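Local coordinates for protein ribose 5-phosphate isomerase RpiB (Thermoanaerobacter tengcongensis, PDB 4EGS) that probably removes phosphate from protein phosphotyrosine through this N-terminal low molecular weight phosphatase domain, joined in the whole protein to an RpiB-type sugar isomerase part, at residues Gly43-Ser48 against His100-Leu105; Phe79-Glu84 against Ile95-His100. All blocks are in the same frame, centred on the assembly; numbering follows the deposited sequence.

How the contacts relate
Contact 1 sets Gly-43 to Ser-48, most of the phosphate-binding loop and the start of helix 47-61, against the chain of His-100 to Leu-105, and contact 2 packs Phe-79 to Glu-84 on Ile-95 to His-100. Their centres lie 9 Å apart, and contact 2 is nested within the span of chain that contact 1 closes. His-100 belongs to both. The segments are also joined directly: Thr-45 O lies 3.1 Å from Ser-82 N, a probable hydrogen bond. Contact 1 supplies five residues of the pocket that holds a bicarbonate ion, and its Asn-44 side chain is about 4 Å from that of Cys-41, the predicted nucleophile; His-100 is about 8 Å from Cys-41, side chain to side chain.

Contact 1 (Gly43-Ser48 against His100-Leu105); sequences GNTCRS and HRAKSL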
ATOM      1  N   GLY A  43     -24.415   3.872 -10.293  1.00 31.16           N
ATOM      2  CA  GLY A  43     -25.477   3.809  -9.305  1.00 31.35           C
ATOM      3  C   GLY A  43     -25.112   3.066  -8.033  1.00 30.20           C
ATOM      4  O   GLY A  43     -25.939   2.937  -7.132  1.00 31.62           O
ATOM      5  N   ASN A  44     -23.875   2.578  -7.965  1.00 28.95           N
ATOM      6  CA  ASN A  44     -23.378   1.862  -6.790  1.00 31.74           C
ATOM      7  C   ASN A  44     -24.270   0.690  -6.374  1.00 31.85           C
ATOM      8  O   ASN A  44     -24.648   0.561  -5.210  1.00 29.99           O
ATOM      9  CB  ASN A  44     -23.171   2.827  -5.617  1.00 33.20           C
ATOM     10  CG  ASN A  44     -22.336   2.223  -4.510  1.00 34.18           C
ATOM     11  OD1 ASN A  44     -21.612   1.253  -4.730  1.00 36.12           O
ATOM     12  ND2 ASN A  44     -22.437   2.787  -3.311  1.00 33.13           N
ATOM     13  N   THR A  45     -24.604  -0.161  -7.339  1.00 33.54           N
ATOM     14  CA  THR A  45     -25.484  -1.297  -7.090  1.00 31.54           C
ATOM     15  C   THR A  45     -24.853  -2.612  -7.550  1.00 30.01           C
ATOM     16  O   THR A  45     -25.007  -3.646  -6.899  1.00 29.92           O
ATOM     17  CB  THR A  45     -26.875  -1.084  -7.753  1.00 31.20           C
ATOM     18  OG1 THR A  45     -27.746  -0.412  -6.835  1.00 29.31           O
ATOM     19  CG2 THR A  45     -27.515  -2.404  -8.146  1.00 32.40           C
ATOM     20  N   CYS A  46     -24.119  -2.566  -8.657  1.00 30.69           N
ATOM     21  CA  CYS A  46     -23.571  -3.785  -9.244  1.00 32.47           C
ATOM     22  C   CYS A  46     -22.055  -3.944  -9.079  1.00 31.31           C
ATOM     23  O   CYS A  46     -21.604  -4.682  -8.206  1.00 29.54           O
ATOM     24  CB  CYS A  46     -23.980  -3.903 -10.716  1.00 33.59           C
ATOM     25  SG  CYS A  46     -25.769  -4.093 -10.959  1.00 40.10           S
ATOM     26  N   ARG A  47     -21.274  -3.255  -9.908  1.00 31.28           N
ATOM     27  CA  ARG A  47     -19.826  -3.472  -9.944  1.00 32.17           C
ATOM     28  C   ARG A  47     -19.099  -3.000  -8.684  1.00 29.70           C
ATOM     29  O   ARG A  47     -18.332  -3.755  -8.086  1.00 26.51           O
ATOM     30  CB  ARG A  47     -19.194  -2.789 -11.158  1.00 33.54           C
ATOM     31  CG  ARG A  47     -20.046  -2.753 -12.405  1.00 30.26           C
ATOM     32  CD  ARG A  47     -20.105  -1.327 -12.915  1.00 31.54           C
ATOM     33  NE  ARG A  47     -20.141  -1.234 -14.369  1.00 30.70           N
ATOM     34  CZ  ARG A  47     -20.567  -0.165 -15.031  1.00 29.22           C
ATOM     35  NH1 ARG A  47     -21.009   0.894 -14.369  1.00 29.02           N
ATOM     36  NH2 ARG A  47     -20.561  -0.157 -16.357  1.00 30.74           N
ATOM     37  N   SER A  48     -19.320  -1.744  -8.307  1.00 29.88           N
ATOM     38  CA  SER A  48     -18.668  -1.172  -7.127  1.00 30.70           C
ATOM     39  C   SER A  48     -18.887  -1.963  -5.830  1.00 29.48           C
ATOM     40  O   SER A  48     -17.935  -2.169  -5.080  1.00 29.29           O
ATOM     41  CB  SER A  48     -19.036   0.306  -6.940  1.00 30.59           C
ATOM     42  OG  SER A  48     -18.289   1.128  -7.819  1.00 31.84           O
ATOM     43  N   HIS A 100     -24.671  -4.150   1.988  1.00 36.09           N
ATOM     44  CA  HIS A 100     -24.360  -2.951   1.211  1.00 35.10           C
ATOM     45  C   HIS A 100     -25.620  -2.152   0.893  1.00 32.02           C
ATOM     46  O   HIS A 100     -26.695  -2.714   0.687  1.00 31.36           O
ATOM     47  CB  HIS A 100     -23.620  -3.300  -0.083  1.00 33.59           C
ATOM     48  CG  HIS A 100     -23.337  -2.114  -0.953  1.00 32.99           C
ATOM     49  ND1 HIS A 100     -22.216  -1.327  -0.798  1.00 31.21           N
ATOM     50  CD2 HIS A 100     -24.037  -1.574  -1.979  1.00 31.70           C
ATOM     51  CE1 HIS A 100     -22.234  -0.358  -1.696  1.00 30.26           C
ATOM     52  NE2 HIS A 100     -23.328  -0.485  -2.425  1.00 30.44           N
ATOM     53  N   ARG A 101     -25.474  -0.834   0.868  1.00 33.74           N
ATOM     54  CA  ARG A 101     -26.558   0.058   0.492  1.00 32.80           C
ATOM     55  C   ARG A 101     -26.003   1.129  -0.440  1.00 33.93           C
ATOM     56  O   ARG A 101     -24.913   1.653  -0.212  1.00 34.96           O
ATOM     57  CB  ARG A 101     -27.180   0.698   1.733  1.00 33.00           C
ATOM     58  CG  ARG A 101     -28.692   0.553   1.820  1.00 35.04           C
ATOM     59  CD  ARG A 101     -29.107  -0.510   2.828  1.00 33.35           C
ATOM     60  NE  ARG A 101     -28.682  -1.851   2.435  1.00 34.42           N
ATOM     61  CZ  ARG A 101     -28.906  -2.944   3.156  1.00 32.57           C
ATOM     62  NH1 ARG A 101     -29.551  -2.859   4.312  1.00 28.58           N
ATOM     63  NH2 ARG A 101     -28.484  -4.124   2.724  1.00 33.83           N
ATOM     64  N   ALA A 102     -26.749   1.445  -1.495  1.00 33.34           N
ATOM     65  CA  ALA A 102     -26.288   2.408  -2.492  1.00 34.97           C
ATOM     66  C   ALA A 102     -26.079   3.796  -1.894  1.00 36.55           C
ATOM     67  O   ALA A 102     -26.951   4.327  -1.209  1.00 35.70           O
ATOM     68  CB  ALA A 102     -27.261   2.472  -3.662  1.00 32.06           C
ATOM     69  N   LYS A 103     -24.911   4.372  -2.152  1.00 34.87           N
ATOM     70  CA  LYS A 103     -24.598   5.714  -1.679  1.00 37.37           C
ATOM     71  C   LYS A 103     -24.169   6.590  -2.852  1.00 38.21           C
ATOM     72  O   LYS A 103     -23.337   6.180  -3.663  1.00 36.64           O
ATOM     73  CB  LYS A 103     -23.466   5.667  -0.652  1.00 36.03           C
ATOM     74  CG  LYS A 103     -23.535   4.508   0.326  1.00 37.61           C
ATOM     75  CD  LYS A 103     -24.496   4.779   1.468  1.00 37.46           C
ATOM     76  CE  LYS A 103     -24.460   3.636   2.468  1.00 38.05           C
ATOM     77  NZ  LYS A 103     -25.277   3.912   3.679  1.00 41.59           N
ATOM     78  N   SER A 104     -24.736   7.790  -2.940  1.00 36.76           N
ATOM     79  CA  SER A 104     -24.318   8.752  -3.954  1.00 37.93           C
ATOM     80  C   SER A 104     -23.055   9.460  -3.478  1.00 40.66           C
ATOM     81  O   SER A 104     -22.934   9.809  -2.302  1.00 41.43           O
ATOM     82  CB  SER A 104     -25.432   9.763  -4.244  1.00 38.52           C
ATOM     83  OG  SER A 104     -25.052  10.665  -5.269  1.00 36.40           O
ATOM     84  N   LEU A 105     -22.113   9.658  -4.393  1.00 41.95           N
ATOM     85  CA  LEU A 105     -20.808  10.207  -4.048  1.00 38.61           C
ATOM     86  C   LEU A 105     -20.888  11.667  -3.591  1.00 42.15           C
ATOM     87  O   LEU A 105     -21.567  12.492  -4.208  1.00 40.09           O
ATOM     88  CB  LEU A 105     -19.840  10.053  -5.226  1.00 35.98           C
ATOM     89  CG  LEU A 105     -18.347  10.233  -4.943  1.00 40.74           C
ATOM     90  CD1 LEU A 105     -17.539   9.175  -5.676  1.00 38.81           C
ATOM     91  CD2 LEU A 105     -17.885  11.623  -5.344  1.00 42.31           C
TER
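The imidazole of His-100 meets the backbone carbonyl of Asn-44 at its edge, in the ring plane, while the carboxamide of Asn-44 stands nearly upright to that ring, the two planes 81° apart. NE2 of His-100 donates to Asn-44 O over 3.3 Å, with an N-H...O angle of 153°. The nitrogen sits well above the carbonyl plane and so misses the lone-pair direction. Histidine suits the place because a flat ring can send one N-H to a carbonyl while the ring also touches Pro-49. With CG anti to the backbone N (chi1 177°), the ring is carried from the 100-105 segment to the loop. Gly-43 to Arg-47 belong to the CX5R phosphate-binding loop (P-loop) of the low molecular weight tyrosine phosphatases, Cys-41 to Arg-47, which leads from strand 36-41 into helix 47-61. Asn-44 has positive phi, a left-handed backbone conformation that asparagine tolerates better than most residues. Its CB points toward the 100-105 segment and lies 3.9 Å from Lys-103 O. Ala-102 sits beside the loop, its methyl small enough to lie against two carbonyls: its CB is 3.6 Å from Asn-44 O and 3.7 Å from Gly-43 O. Lys-103 lays the start of its side chain by the Asn-44 carboxamide, then bends at chi2 and leads its ammonium end away.

Contact 2 (Phe79-Glu84 against Ile95-His100); sequences FPASSE and IDISDH
Ala-81 turns its methyl toward the other segment and meets the end of Ile-97, CB to CD1 at 3.8 Å, in a small apolar contact. The Ile-97 side chain starts off to one side, but CG1 lies between the backbone N and the carbonyl carbon (chi1 87°), and the extended chi2 of 168° then brings CD1 in to the methyl. The branched isoleucine offers more than one methyl-bearing arm, and so touches Ala-81 and also Val-86 and Leu-89 of helix 83-93. The short alanine lets the ring of His-100 come close too, His-100 CD2 to Ala-81 CB at 4.2 Å, with the backbone N of Ala-81 at the ring edge. These residues straddle helix 83-93 of the phosphatase domain: Ser-82 is its N-cap, its hydroxyl making a weak bond to Ala-85 N, and the chain after the helix doubles back through a type I beta turn from Ile-97 to His-100. That turn delivers the carbonyl of His-100 to Pro-80, whose CA-H points at the oxygen in a CA-H...O contact of 3.4 Å, 153° at the hydrogen. Proline has no N-H to offer the oxygen, and here it is CA that faces it, with Pro-80 CB 4.0 Å from His-100 O.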
ATOM      1  N   PHE A  79     -30.600   1.821  -1.689  1.00 34.33           N
ATOM      2  CA  PHE A  79     -30.731   0.618  -2.503  1.00 33.29           C
ATOM      3  C   PHE A  79     -29.640  -0.398  -2.189  1.00 33.49           C
ATOM      4  O   PHE A  79     -28.467  -0.044  -2.082  1.00 35.39           O
ATOM      5  CB  PHE A  79     -30.697   0.974  -3.991  1.00 32.23           C
ATOM      6  CG  PHE A  79     -31.979   1.567  -4.504  1.00 32.09           C
ATOM      7  CD1 PHE A  79     -32.424   2.797  -4.047  1.00 34.75           C
ATOM      8  CD2 PHE A  79     -32.732   0.900  -5.454  1.00 31.68           C
ATOM      9  CE1 PHE A  79     -33.599   3.344  -4.519  1.00 33.48           C
ATOM     10  CE2 PHE A  79     -33.909   1.443  -5.932  1.00 35.00           C
ATOM     11  CZ  PHE A  79     -34.343   2.668  -5.463  1.00 34.67           C
ATOM     12  N   PRO A  80     -30.024  -1.672  -2.039  1.00 31.31           N
ATOM     13  CA  PRO A  80     -29.041  -2.731  -1.806  1.00 31.45           C
ATOM     14  C   PRO A  80     -28.288  -3.042  -3.091  1.00 32.22           C
ATOM     15  O   PRO A  80     -28.656  -2.534  -4.150  1.00 33.41           O
ATOM     16  CB  PRO A  80     -29.912  -3.925  -1.421  1.00 31.17           C
ATOM     17  CG  PRO A  80     -31.193  -3.686  -2.141  1.00 32.55           C
ATOM     18  CD  PRO A  80     -31.399  -2.198  -2.100  1.00 32.66           C
ATOM     19  N   ALA A  81     -27.243  -3.856  -2.998  1.00 33.62           N
ATOM     20  CA  ALA A  81     -26.593  -4.373  -4.191  1.00 32.14           C
ATOM     21  C   ALA A  81     -27.581  -5.308  -4.873  1.00 31.74           C
ATOM     22  O   ALA A  81     -28.421  -5.912  -4.205  1.00 31.10           O
ATOM     23  CB  ALA A  81     -25.319  -5.112  -3.828  1.00 30.78           C
ATOM     24  N   SER A  82     -27.492  -5.422  -6.194  1.00 32.22           N
ATOM     25  CA  SER A  82     -28.416  -6.270  -6.941  1.00 31.88           C
ATOM     26  C   SER A  82     -28.348  -7.713  -6.450  1.00 32.82           C
ATOM     27  O   SER A  82     -27.289  -8.189  -6.040  1.00 31.72           O
ATOM     28  CB  SER A  82     -28.141  -6.198  -8.446  1.00 32.87           C
ATOM     29  OG  SER A  82     -26.835  -6.650  -8.755  1.00 32.20           O
ATOM     30  N   SER A  83     -29.488  -8.395  -6.483  1.00 31.40           N
ATOM     31  CA  SER A  83     -29.583  -9.757  -5.975  1.00 29.41           C
ATOM     32  C   SER A  83     -28.695 -10.718  -6.759  1.00 30.88           C
ATOM     33  O   SER A  83     -28.200 -11.700  -6.208  1.00 33.18           O
ATOM     34  CB  SER A  83     -31.035 -10.236  -5.998  1.00 32.42           C
ATOM     35  OG  SER A  83     -31.573 -10.174  -7.307  1.00 32.83           O
ATOM     36  N   GLU A  84     -28.498 -10.432  -8.042  1.00 30.45           N
ATOM     37  CA  GLU A  84     -27.598 -11.232  -8.865  1.00 31.36           C
ATOM     38  C   GLU A  84     -26.162 -11.072  -8.387  1.00 30.07           C
ATOM     39  O   GLU A  84     -25.439 -12.055  -8.226  1.00 30.33           O
ATOM     40  CB  GLU A  84     -27.704 -10.843 -10.340  1.00 29.66           C
ATOM     41  CG  GLU A  84     -28.938 -11.369 -11.051  1.00 30.36           C
ATOM     42  CD  GLU A  84     -30.137 -10.454 -10.904  1.00 31.64           C
ATOM     43  OE1 GLU A  84     -31.223 -10.814 -11.402  1.00 34.72           O
ATOM     44  OE2 GLU A  84     -29.992  -9.372 -10.298  1.00 33.17           O
ATOM     45  N   ILE A  95     -18.273 -14.568  -0.536  1.00 38.45           N
ATOM     46  CA  ILE A  95     -18.456 -13.271   0.107  1.00 36.64           C
ATOM     47  C   ILE A  95     -19.932 -12.880   0.046  1.00 33.93           C
ATOM     48  O   ILE A  95     -20.666 -13.339  -0.828  1.00 34.76           O
ATOM     49  CB  ILE A  95     -17.567 -12.179  -0.527  1.00 33.99           C
ATOM     50  CG1 ILE A  95     -17.305 -11.055   0.475  1.00 34.85           C
ATOM     51  CG2 ILE A  95     -18.193 -11.640  -1.795  1.00 31.14           C
ATOM     52  CD1 ILE A  95     -16.686 -11.533   1.773  1.00 35.95           C
ATOM     53  N   ASP A  96     -20.364 -12.038   0.977  1.00 34.09           N
ATOM     54  CA  ASP A  96     -21.786 -11.759   1.143  1.00 33.52           C
ATOM     55  C   ASP A  96     -22.263 -10.484   0.449  1.00 37.20           C
ATOM     56  O   ASP A  96     -23.097 -10.544  -0.452  1.00 39.06           O
ATOM     57  CB  ASP A  96     -22.146 -11.703   2.628  1.00 34.55           C
ATOM     58  CG  ASP A  96     -23.631 -11.867   2.872  1.00 35.10           C
ATOM     59  OD1 ASP A  96     -24.404 -11.800   1.894  1.00 36.43           O
ATOM     60  OD2 ASP A  96     -24.027 -12.070   4.038  1.00 34.43           O
ATOM     61  N   ILE A  97     -21.747  -9.343   0.902  1.00 33.62           N
ATOM     62  CA  ILE A  97     -22.200  -8.007   0.481  1.00 33.04           C
ATOM     63  C   ILE A  97     -23.710  -7.749   0.656  1.00 34.46           C
ATOM     64  O   ILE A  97     -24.262  -6.812   0.075  1.00 36.03           O
ATOM     65  CB  ILE A  97     -21.691  -7.595  -0.944  1.00 30.77           C
ATOM     66  CG1 ILE A  97     -22.616  -8.083  -2.066  1.00 28.73           C
ATOM     67  CG2 ILE A  97     -20.264  -8.071  -1.158  1.00 29.15           C
ATOM     68  CD1 ILE A  97     -22.318  -7.471  -3.418  1.00 25.97           C
ATOM     69  N   SER A  98     -24.364  -8.557   1.489  1.00 34.04           N
ATOM     70  CA  SER A  98     -25.792  -8.382   1.763  1.00 34.39           C
ATOM     71  C   SER A  98     -26.085  -7.079   2.496  1.00 34.76           C
ATOM     72  O   SER A  98     -27.196  -6.555   2.416  1.00 32.43           O
ATOM     73  CB  SER A  98     -26.351  -9.545   2.585  1.00 33.49           C
ATOM     74  OG  SER A  98     -26.383 -10.745   1.833  1.00 35.47           O
ATOM     75  N   ASP A  99     -25.094  -6.565   3.217  1.00 35.13           N
ATOM     76  CA  ASP A  99     -25.283  -5.362   4.020  1.00 35.38           C
ATOM     77  C   ASP A  99     -24.906  -4.069   3.295  1.00 34.35           C
ATOM     78  O   ASP A  99     -24.839  -3.008   3.914  1.00 33.66           O
ATOM     79  CB  ASP A  99     -24.518  -5.464   5.344  1.00 35.91           C
ATOM     80  N   HIS A 100     -24.671  -4.150   1.988  1.00 36.09           N
ATOM     81  CA  HIS A 100     -24.360  -2.951   1.211  1.00 35.10           C
ATOM     82  C   HIS A 100     -25.620  -2.152   0.893  1.00 32.02           C
ATOM     83  O   HIS A 100     -26.695  -2.714   0.687  1.00 31.36           O
ATOM     84  CB  HIS A 100     -23.620  -3.300  -0.083  1.00 33.59           C
ATOM     85  CG  HIS A 100     -23.337  -2.114  -0.953  1.00 32.99           C
ATOM     86  ND1 HIS A 100     -22.216  -1.327  -0.798  1.00 31.21           N
ATOM     87  CD2 HIS A 100     -24.037  -1.574  -1.979  1.00 31.70           C
ATOM     88  CE1 HIS A 100     -22.234  -0.358  -1.696  1.00 30.26           C
ATOM     89  NE2 HIS A 100     -23.328  -0.485  -2.425  1.00 30.44           N
TER